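Uncharacterized protein (Shewanella amazonensis, PDB 2QVP) belongs to the peptidase M14 family and is probably a zinc-dependent hydrolase, perhaps a metallocarboxypeptidase. Local coordinates at residues Asn264-Val267 / Asn268-Pro272. Residues are numbered along the deposited sequence; the frame is centred on the assembly and turned at random.
Sequences NTFV and NMLAP
N264 and N268 meet one turn apart at the C-terminal end of helix 252-270, the last helix of an alpha/beta fold built on a mixed sheet, and the residues up to A271 continue its i to i+4 bonding. The carbonyl of N264 accepts the backbone N-H of N268, N to O 2.8 Å. In the side chain of N268, CG lies beside its own backbone N (chi1 -84°), which brings it back toward N264 and within 3.1 Å of N264 O. The N268 OD1, also an acceptor, lies 3.2 Å from N264 O and cannot bond to it, so within this turn the carbonyl is held by the backbone N-H of N268.

At T265 the carbonyl receives the N-H of M269, a selenomethionine, in a nearly straight bond (166°). The M269 CG lies 3.3 Å from that oxygen, and the T265 methyl CG2 faces the same CG more loosely. T265 OG1 is hydrogen-bonded to the carbonyl oxygen of A261, one turn earlier, while the side chains of T265 and M269 both touch helix 190-200.

F266 forms the apolar part of the contact. Its CG stands anti to the backbone N, and the ring carbon CE1 lies 3.5 Å from the L270 methyl CD1, which approaches the ring obliquely. Both side chains rest on L68 of strand 67-72, joining this turn of the helix to the sheet. The F266 carbonyl accepts the L270 N-H, with L270 N 3.2 Å from F266 O, longer than the preceding two bonds.

V267 packs on L68 and on F88 of helix 80-91. Its carbonyl closes the series where A271 leaves helical geometry: A271 N reaches V267 O at 2.7 Å, through a more bent N-H...O angle of 138°, with A271 CB 3.4 Å from the same oxygen.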
loop_
_atom_site.group_PDB
_atom_site.type_symbol
_atom_site.label_atom_id
_atom_site.label_comp_id
_atom_site.label_asym_id
_atom_site.label_seq_id
_atom_site.Cartn_x
_atom_site.Cartn_y
_atom_site.Cartn_z
ATOM N N ASN A 264 -8.254 1.429 -7.532
ATOM C CA ASN A 264 -8.985 1.334 -8.811
ATOM C C ASN A 264 -8.322 2.125 -9.929
ATOM O O ASN A 264 -8.160 1.601 -11.018
ATOM C CB ASN A 264 -10.428 1.842 -8.690
ATOM C CG ASN A 264 -11.335 0.894 -7.917
ATOM O OD1 ASN A 264 -11.178 -0.331 -7.964
ATOM N ND2 ASN A 264 -12.318 1.469 -7.218
ATOM N N THR A 265 -7.949 3.376 -9.652
ATOM C CA THR A 265 -7.288 4.252 -10.631
ATOM C C THR A 265 -5.925 3.713 -11.019
ATOM O O THR A 265 -5.579 3.734 -12.192
ATOM C CB THR A 265 -7.128 5.680 -10.086
ATOM O OG1 THR A 265 -8.404 6.157 -9.651
ATOM C CG2 THR A 265 -6.589 6.621 -11.143
ATOM N N PHE A 266 -5.176 3.235 -10.021
ATOM C CA PHE A 266 -3.862 2.640 -10.218
ATOM C C PHE A 266 -3.937 1.451 -11.191
ATOM O O PHE A 266 -3.193 1.427 -12.184
ATOM C CB PHE A 266 -3.274 2.258 -8.845
ATOM C CG PHE A 266 -1.998 1.479 -8.907
ATOM C CD1 PHE A 266 -0.787 2.108 -9.174
ATOM C CD2 PHE A 266 -2.006 0.114 -8.646
ATOM C CE1 PHE A 266 0.398 1.353 -9.188
ATOM C CE2 PHE A 266 -0.852 -0.640 -8.655
ATOM C CZ PHE A 266 0.347 -0.034 -8.927
ATOM N N VAL A 267 -4.857 0.520 -10.931
ATOM C CA VAL A 267 -5.069 -0.661 -11.786
ATOM C C VAL A 267 -5.655 -0.267 -13.144
ATOM O O VAL A 267 -5.266 -0.835 -14.171
ATOM C CB VAL A 267 -5.965 -1.737 -11.068
ATOM C CG1 VAL A 267 -6.393 -2.858 -12.014
ATOM C CG2 VAL A 267 -5.235 -2.319 -9.880
ATOM N N ASN A 268 -6.592 0.697 -13.138
ATOM C CA ASN A 268 -7.229 1.233 -14.370
ATOM C C ASN A 268 -6.228 1.792 -15.374
ATOM O O ASN A 268 -6.319 1.514 -16.566
ATOM C CB ASN A 268 -8.217 2.395 -14.103
ATOM C CG ASN A 268 -9.615 1.952 -13.715
ATOM O OD1 ASN A 268 -9.925 0.759 -13.531
ATOM N ND2 ASN A 268 -10.490 2.960 -13.573
HETATM N N MSE A 269 -5.319 2.631 -14.895
HETATM C CA MSE A 269 -4.280 3.233 -15.734
HETATM C C MSE A 269 -3.273 2.202 -16.267
HETATM O O MSE A 269 -3.000 2.134 -17.476
HETATM C CB MSE A 269 -3.511 4.303 -14.941
HETATM C CG MSE A 269 -4.289 5.558 -14.554
HETATM SE SE MSE A 269 -4.569 6.833 -16.016
HETATM C CE MSE A 269 -6.063 6.028 -17.000
ATOM N N LEU A 270 -2.714 1.428 -15.347
ATOM C CA LEU A 270 -1.687 0.455 -15.674
ATOM C C LEU A 270 -2.170 -0.852 -16.308
ATOM O O LEU A 270 -1.359 -1.551 -16.940
ATOM C CB LEU A 270 -0.831 0.184 -14.425
ATOM C CG LEU A 270 -0.203 1.425 -13.774
ATOM C CD1 LEU A 270 0.733 0.988 -12.676
ATOM C CD2 LEU A 270 0.524 2.319 -14.802
ATOM N N ALA A 271 -3.443 -1.188 -16.156
ATOM C CA ALA A 271 -4.010 -2.380 -16.807
ATOM C C ALA A 271 -5.426 -2.040 -17.316
ATOM O O ALA A 271 -6.414 -2.528 -16.771
ATOM C CB ALA A 271 -4.013 -3.532 -15.851
ATOM N N PRO A 272 -5.530 -1.197 -18.373
ATOM C CA PRO A 272 -6.859 -0.688 -18.837
ATOM C C PRO A 272 -7.833 -1.703 -19.462
ATOM O O PRO A 272 -7.393 -2.657 -20.117
ATOM C CB PRO A 272 -6.500 0.434 -19.848
ATOM C CG PRO A 272 -5.061 0.204 -20.230
ATOM C CD PRO A 272 -4.409 -0.685 -19.192
#